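PDB 5BP9: putative methyltransferase protein from Bacteroides fragilis, which binds S-adenosyl-L-homocysteine and is probably an S-adenosylmethionine-dependent methyltransferase. Local coordinates for residues Val68-Phe73 against Glu226-Met231; Thr163-Met168 against Cys196-Ser201. All blocks are in the same frame, centred on the assembly; numbering follows the deposited sequence.

In the fold
Interaction 2 (163-168 with 196-201) pairs two parallel strands in the middle of the seven-stranded mixed sheet. Interaction 1 (68-73 with 226-231) belongs to the separate four-stranded antiparallel sheet. Strand 226-233 is the next strand in the chain after 195-202, and along the chain interaction 2 is nested inside the loop that interaction 1 closes. The contact centres are about 22 Å apart and their nearest atoms about 9 Å apart, so they do not touch. Each contact borders a bound ligand. M168 of interaction 2 meets S-adenosyl-L-homocysteine. F229 and M231 of interaction 1 line the neighbouring glycol site, and the side chain of M231 is about 6 Å from S-adenosyl-L-homocysteine.

Interaction 1: Val68-Phe73 against Glu226-Met231; sequences VFSSQF and EIDFRM. With ETE (2-{2-[2-2-(methoxy-ethoxy)-ethoxy]-ethoxy}-ethanol), chain B.
V68 and F229 meet on the buried face of this contact, with V68 CG1 3.5 Å from F229 CD1. CG1 stands anti to the backbone N (chi1 -171°), which turns it to the ring. V68 CG2 runs alongside M231 CG. The F229 ring is sandwiched. C15 of the bound glycol ETE sits over one face, towards the rim, and I227 CG2 over the opposite face. M231, a selenomethionine, brings CE to 3.6 Å from ETE C13. The F73 and I227 side chains stand roughly square, with F73 CE2 3.7 Å from I227 CD1.

These residues belong to an antiparallel sheet in which strand 226-233 lies between 66-69 and 236-244. F69 and R230 form a hydrogen-bonded pair, with F69 N to R230 O at 2.8 Å and R230 N returning to F69 O. S70 starts an ST turn: its OG accepts from Q72 N and donates to D228 O.

The other side is polar and nearer solvent: S71 is exposed, and D228, Q72 and R230 are partly so. The D228 carboxylate grips the turn: OD1 accepts from S71 N, and OD2 takes S71 OG at 2.6 Å through its syn lone pair. Q72 NE2 reaches OD2 from above the carboxylate plane, at 2.9 Å. Q72 OE1 accepts from D228 N, so the amide is bonded at both ends in this conformer. V68, S71 and Q72 have second conformers, and their contacts hold for the one described. F69 CB lies over the centre of one R230 guanidinium face, 3.5 Å above its plane. A water links R230 NH2 to S70 O.

Interaction 2: Thr163-Met168 against Cys196-Ser201; sequences TILMLM and CILMDS. With SAH (S-adenosyl-L-homocysteine), chain D.
The parallel core of the methyltransferase sheet contains this contact, in which M166 and L198 are joined by a backbone bond from M166 N to L198 O (2.9 Å). Three more bonds complete the ladder: I164 N to C196 O, L198 N to I164 O, and the longer D200 N to M166 O at 3.3 Å. The strand axes run 15° apart. Strand 161-166 also pairs with 104-108, and 195-202 with 272-279, as in the Rossmann-like fold of this family.

On one face the selenomethionines M166 and M199 run alongside each other, SE of M166 3.7 Å from CE of M199 in the conformer described. Both chains bend at chi3, and F183 of helix 180-190 packs on both. I197 CG2 also reaches M166 SE. On the opposite face L198 CD1 touches both L165 CD2 and T163 CG2, each at 3.9 Å.

Past the end of strand 161-166, the chain runs by D200, whose chi1 of 75° tucks CG over the backbone and brings OD1 to the loop. OD1 lies 3.1 Å from L167 CA and accepts from G170 N, while OD2 accepts from N169 N. The same loop reaches the cofactor product, M168 CB lying 3.2 Å from SAH O in the conformer described.

Interaction 1: Val68-Phe73 against Glu226-Met231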
loop_
_atom_site.group_PDB
_atom_site.type_symbol
_atom_site.label_atom_id
_atom_site.label_comp_id
_atom_site.label_asym_id
_atom_site.label_seq_id
_atom_site.Cartn_x
_atom_site.Cartn_y
_atom_site.Cartn_z
ATOM N N VAL A 68 -11.884 9.182 7.927
ATOM C CA VAL A 68 -12.102 8.153 6.900
ATOM C C VAL A 68 -13.553 7.719 6.915
ATOM O O VAL A 68 -14.068 7.306 7.961
ATOM C CB VAL A 68 -11.254 6.887 7.139
ATOM C CG1 VAL A 68 -11.334 5.942 5.948
ATOM C CG2 VAL A 68 -9.806 7.237 7.380
ATOM N N PHE A 69 -14.184 7.813 5.752
ATOM C CA PHE A 69 -15.573 7.419 5.536
ATOM C C PHE A 69 -15.609 6.210 4.603
ATOM O O PHE A 69 -14.673 5.972 3.858
ATOM C CB PHE A 69 -16.388 8.561 4.927
ATOM C CG PHE A 69 -16.406 9.831 5.733
ATOM C CD1 PHE A 69 -15.397 10.769 5.595
ATOM C CD2 PHE A 69 -17.490 10.134 6.542
ATOM C CE1 PHE A 69 -15.414 11.954 6.310
ATOM C CE2 PHE A 69 -17.524 11.329 7.235
ATOM C CZ PHE A 69 -16.468 12.221 7.135
ATOM N N SER A 70 -16.717 5.470 4.626
ATOM C CA SER A 70 -16.869 4.284 3.801
ATOM C C SER A 70 -18.332 3.976 3.593
ATOM O O SER A 70 -19.151 4.284 4.458
ATOM C CB SER A 70 -16.218 3.117 4.531
ATOM O OG SER A 70 -16.454 1.875 3.921
ATOM N N SER A 71 -18.657 3.335 2.471
ATOM C CA SER A 71 -20.038 2.863 2.293
ATOM C C SER A 71 -20.355 1.648 3.187
ATOM O O SER A 71 -21.528 1.380 3.436
ATOM C CB SER A 71 -20.342 2.543 0.830
ATOM O OG SER A 71 -19.758 1.325 0.448
ATOM N N GLN A 72 -19.321 0.944 3.677
ATOM C CA GLN A 72 -19.460 -0.306 4.454
ATOM C C GLN A 72 -19.267 -0.134 5.970
ATOM O O GLN A 72 -19.762 -0.933 6.754
ATOM C CB GLN A 72 -18.446 -1.353 3.973
ATOM C CG GLN A 72 -18.620 -1.829 2.528
ATOM C CD GLN A 72 -17.834 -1.009 1.484
ATOM O OE1 GLN A 72 -16.917 -0.234 1.801
ATOM N NE2 GLN A 72 -18.195 -1.190 0.232
ATOM N N PHE A 73 -18.513 0.889 6.369
ATOM C CA PHE A 73 -18.102 1.084 7.765
ATOM C C PHE A 73 -18.444 2.493 8.248
ATOM O O PHE A 73 -18.537 3.416 7.443
ATOM C CB PHE A 73 -16.595 0.845 7.882
ATOM C CG PHE A 73 -16.180 -0.542 7.521
ATOM C CD1 PHE A 73 -16.534 -1.619 8.334
ATOM C CD2 PHE A 73 -15.467 -0.792 6.347
ATOM C CE1 PHE A 73 -16.167 -2.922 7.993
ATOM C CE2 PHE A 73 -15.094 -2.089 6.006
ATOM C CZ PHE A 73 -15.451 -3.157 6.826
ATOM N N GLU A 226 -13.656 -6.183 -1.062
ATOM C CA GLU A 226 -13.727 -5.000 -1.946
ATOM C C GLU A 226 -14.475 -3.873 -1.211
ATOM O O GLU A 226 -15.720 -3.789 -1.259
ATOM C CB GLU A 226 -14.392 -5.353 -3.286
ATOM C CG GLU A 226 -13.523 -6.273 -4.147
ATOM C CD GLU A 226 -14.143 -6.668 -5.455
ATOM O OE1 GLU A 226 -15.381 -6.582 -5.604
ATOM O OE2 GLU A 226 -13.396 -7.102 -6.337
ATOM N N ILE A 227 -13.694 -3.054 -0.507
ATOM C CA ILE A 227 -14.172 -1.952 0.344
ATOM C C ILE A 227 -13.977 -0.654 -0.445
ATOM O O ILE A 227 -13.143 -0.568 -1.333
ATOM C CB ILE A 227 -13.323 -1.893 1.667
ATOM C CG1 ILE A 227 -13.402 -3.219 2.421
ATOM C CG2 ILE A 227 -13.747 -0.767 2.614
ATOM C CD1 ILE A 227 -14.806 -3.696 2.658
ATOM N N ASP A 228 -14.742 0.365 -0.103
ATOM C CA ASP A 228 -14.451 1.713 -0.544
ATOM C C ASP A 228 -14.298 2.644 0.629
ATOM O O ASP A 228 -14.911 2.465 1.690
ATOM C CB ASP A 228 -15.504 2.238 -1.494
ATOM C CG ASP A 228 -16.865 2.294 -0.864
ATOM O OD1 ASP A 228 -17.187 3.280 -0.154
ATOM O OD2 ASP A 228 -17.595 1.309 -1.054
ATOM N N PHE A 229 -13.454 3.632 0.412
ATOM C CA PHE A 229 -13.159 4.657 1.401
ATOM C C PHE A 229 -13.143 6.044 0.753
ATOM O O PHE A 229 -13.044 6.184 -0.448
ATOM C CB PHE A 229 -11.796 4.400 2.041
ATOM C CG PHE A 229 -11.739 3.196 2.937
ATOM C CD1 PHE A 229 -12.438 3.176 4.135
ATOM C CD2 PHE A 229 -10.914 2.139 2.647
ATOM C CE1 PHE A 229 -12.346 2.119 5.001
ATOM C CE2 PHE A 229 -10.819 1.068 3.509
ATOM C CZ PHE A 229 -11.537 1.051 4.682
ATOM N N ARG A 230 -13.186 7.069 1.603
ATOM C CA ARG A 230 -12.958 8.448 1.199
ATOM C C ARG A 230 -12.451 9.170 2.438
ATOM O O ARG A 230 -12.904 8.893 3.531
ATOM C CB ARG A 230 -14.223 9.115 0.605
ATOM C CG ARG A 230 -15.373 9.236 1.542
ATOM C CD ARG A 230 -16.620 9.721 0.823
ATOM N NE ARG A 230 -17.760 9.800 1.736
ATOM C CZ ARG A 230 -18.542 8.777 2.109
ATOM N NH1 ARG A 230 -18.329 7.515 1.673
ATOM N NH2 ARG A 230 -19.559 9.021 2.941
HETATM N N MSE A 231 -11.510 10.081 2.254
HETATM C CA MSE A 231 -10.861 10.758 3.388
HETATM C C MSE A 231 -11.090 12.233 3.342
HETATM O O MSE A 231 -11.334 12.837 2.268
HETATM C CB MSE A 231 -9.367 10.438 3.393
HETATM C CG MSE A 231 -9.142 8.959 3.710
HETATM SE SE MSE A 231 -7.210 8.554 3.752
HETATM C CE MSE A 231 -6.768 8.856 1.862
HETATM O OH2 ETE B . -6.487 6.913 -4.145
HETATM C C12 ETE B . -6.210 7.372 -2.826
HETATM C C22 ETE B . -5.860 6.135 -2.024
HETATM O OH3 ETE B . -5.453 6.482 -0.707
HETATM C C13 ETE B . -5.252 5.647 1.546
HETATM C C23 ETE B . -5.176 5.314 0.064
HETATM O OH4 ETE B . -5.002 4.478 2.327
HETATM C C14 ETE B . -6.980 3.620 3.378
HETATM C C24 ETE B . -5.703 4.425 3.573
HETATM O OH5 ETE B . -7.849 3.799 4.495
HETATM C C15 ETE B . -8.662 2.608 6.447
HETATM C C25 ETE B . -7.441 3.075 5.664
HETATM O OH6 ETE B . -8.377 2.654 7.849
HETATM C C26 ETE B . -9.529 2.857 8.667
HETATM O O HOH W 1 -20.599 6.789 4.099
#

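Interaction 2: Thr163-Met168 against Cys196-Ser201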
loop_
_atom_site.group_PDB
_atom_site.type_symbol
_atom_site.label_atom_id
_atom_site.label_comp_id
_atom_site.label_asym_id
_atom_site.label_seq_id
_atom_site.Cartn_x
_atom_site.Cartn_y
_atom_site.Cartn_z
ATOM N N THR A 163 13.048 -6.348 -5.204
ATOM C CA THR A 163 11.972 -6.470 -4.197
ATOM C C THR A 163 10.978 -5.333 -4.416
ATOM O O THR A 163 11.379 -4.172 -4.553
ATOM C CB THR A 163 12.494 -6.395 -2.752
ATOM O OG1 THR A 163 13.598 -7.285 -2.577
ATOM C CG2 THR A 163 11.420 -6.814 -1.760
ATOM N N ILE A 164 9.704 -5.692 -4.475
ATOM C CA ILE A 164 8.606 -4.722 -4.533
ATOM C C ILE A 164 7.808 -4.840 -3.233
ATOM O O ILE A 164 7.300 -5.914 -2.912
ATOM C CB ILE A 164 7.722 -4.943 -5.763
ATOM C CG1 ILE A 164 8.587 -4.774 -7.050
ATOM C CG2 ILE A 164 6.542 -3.963 -5.734
ATOM C CD1 ILE A 164 7.840 -4.991 -8.354
ATOM N N LEU A 165 7.744 -3.737 -2.479
ATOM C CA LEU A 165 7.075 -3.710 -1.172
ATOM C C LEU A 165 5.712 -3.060 -1.288
ATOM O O LEU A 165 5.604 -1.925 -1.726
ATOM C CB LEU A 165 7.891 -2.921 -0.144
ATOM C CG LEU A 165 9.256 -3.453 0.237
ATOM C CD1 LEU A 165 9.923 -2.495 1.210
ATOM C CD2 LEU A 165 9.120 -4.834 0.855
HETATM N N MSE A 166 4.679 -3.815 -0.894
HETATM C CA MSE A 166 3.315 -3.293 -0.824
HETATM C C MSE A 166 2.810 -3.564 0.557
HETATM O O MSE A 166 2.287 -4.653 0.865
HETATM C CB MSE A 166 2.536 -3.971 -1.902
HETATM C CG MSE A 166 3.095 -3.513 -3.240
HETATM SE SE MSE A 166 2.168 -4.379 -4.720
HETATM C CE MSE A 166 0.633 -3.126 -4.744
ATOM N N LEU A 167 3.005 -2.567 1.421
ATOM C CA LEU A 167 2.768 -2.710 2.866
ATOM C C LEU A 167 1.676 -1.771 3.384
ATOM O O LEU A 167 1.388 -0.765 2.765
ATOM C CB LEU A 167 4.069 -2.478 3.613
ATOM C CG LEU A 167 5.214 -3.432 3.253
ATOM C CD1 LEU A 167 6.467 -3.025 4.030
ATOM C CD2 LEU A 167 4.871 -4.887 3.499
HETATM N N MSE A 168 1.127 -2.143 4.537
HETATM C CA MSE A 168 0.006 -1.464 5.181
HETATM C C MSE A 168 -1.241 -1.719 4.356
HETATM O O MSE A 168 -1.827 -0.807 3.732
HETATM C CB MSE A 168 0.300 0.009 5.430
HETATM C CG MSE A 168 -0.479 0.497 6.645
HETATM SE SE MSE A 168 -2.415 0.270 6.327
HETATM C CE MSE A 168 -2.980 0.781 8.144
ATOM N N CYS A 196 10.978 -10.540 -6.052
ATOM C CA CYS A 196 9.745 -10.883 -5.348
ATOM C C CYS A 196 8.968 -9.651 -4.931
ATOM O O CYS A 196 9.507 -8.538 -4.876
ATOM C CB CYS A 196 10.025 -11.796 -4.158
ATOM S SG CYS A 196 10.647 -10.974 -2.696
ATOM N N ILE A 197 7.688 -9.883 -4.672
ATOM C CA ILE A 197 6.792 -8.881 -4.101
ATOM C C ILE A 197 6.497 -9.355 -2.682
ATOM O O ILE A 197 6.148 -10.529 -2.485
ATOM C CB ILE A 197 5.467 -8.835 -4.860
ATOM C CG1 ILE A 197 5.690 -8.563 -6.347
ATOM C CG2 ILE A 197 4.538 -7.788 -4.269
ATOM C CD1 ILE A 197 4.650 -9.217 -7.226
ATOM N N LEU A 198 6.607 -8.441 -1.726
ATOM C CA LEU A 198 6.212 -8.690 -0.335
ATOM C C LEU A 198 4.988 -7.826 -0.062
ATOM O O LEU A 198 5.045 -6.595 -0.164
ATOM C CB LEU A 198 7.365 -8.361 0.614
ATOM C CG LEU A 198 8.626 -9.189 0.381
ATOM C CD1 LEU A 198 9.761 -8.663 1.264
ATOM C CD2 LEU A 198 8.389 -10.666 0.631
HETATM N N MSE A 199 3.881 -8.480 0.261
HETATM C CA MSE A 199 2.567 -7.815 0.396
HETATM C C MSE A 199 1.869 -8.306 1.623
HETATM O O MSE A 199 1.773 -9.506 1.829
HETATM C CB MSE A 199 1.700 -8.166 -0.833
HETATM C CG MSE A 199 0.270 -7.576 -0.784
HETATM SE SE MSE A 199 -0.862 -8.310 -2.226
HETATM C CE MSE A 199 -0.092 -6.968 -3.376
ATOM N N ASP A 200 1.335 -7.386 2.415
ATOM C CA ASP A 200 0.486 -7.759 3.532
ATOM C C ASP A 200 -0.977 -7.451 3.207
ATOM O O ASP A 200 -1.291 -6.550 2.437
ATOM C CB ASP A 200 0.914 -7.061 4.813
ATOM C CG ASP A 200 0.514 -5.608 4.830
ATOM O OD1 ASP A 200 0.838 -4.881 3.883
ATOM O OD2 ASP A 200 -0.198 -5.180 5.726
ATOM N N SER A 201 -1.859 -8.246 3.787
ATOM C CA SER A 201 -3.296 -7.954 3.753
ATOM C C SER A 201 -3.983 -8.626 4.938
ATOM O O SER A 201 -3.338 -9.075 5.878
ATOM C CB SER A 201 -3.901 -8.397 2.411
ATOM O OG SER A 201 -5.172 -7.776 2.207
HETATM N N SAH D . 2.819 2.694 2.789
HETATM C CA SAH D . 2.410 3.881 3.635
HETATM C CB SAH D . 1.060 4.500 3.244
HETATM C CG SAH D . -0.123 3.535 3.154
HETATM S SD SAH D . -1.580 4.384 2.618
HETATM C C SAH D . 2.358 3.501 5.089
HETATM O O SAH D . 2.537 2.341 5.446
HETATM O OXT SAH D . 2.139 4.321 5.979
HETATM C "C5'" SAH D . -1.610 4.005 0.884
HETATM C "C4'" SAH D . -0.758 4.960 0.057
HETATM O "O4'" SAH D . -0.784 4.508 -1.313
HETATM C "C3'" SAH D . -1.211 6.418 0.023
HETATM O "O3'" SAH D . -0.102 7.285 0.353
HETATM C "C2'" SAH D . -1.721 6.618 -1.401
HETATM O "O2'" SAH D . -1.649 7.940 -1.898
HETATM C "C1'" SAH D . -0.875 5.643 -2.187
HETATM N N9 SAH D . -1.404 5.171 -3.476
HETATM C C8 SAH D . -2.675 4.829 -3.745
HETATM N N7 SAH D . -2.864 4.382 -4.950
HETATM C C5 SAH D . -1.606 4.410 -5.518
HETATM C C6 SAH D . -1.115 4.068 -6.786
HETATM N N6 SAH D . -1.893 3.578 -7.766
HETATM N N1 SAH D . 0.215 4.229 -7.030
HETATM C C2 SAH D . 0.996 4.728 -6.047
HETATM N N3 SAH D . 0.629 5.081 -4.803
HETATM C C4 SAH D . -0.693 4.912 -4.595
#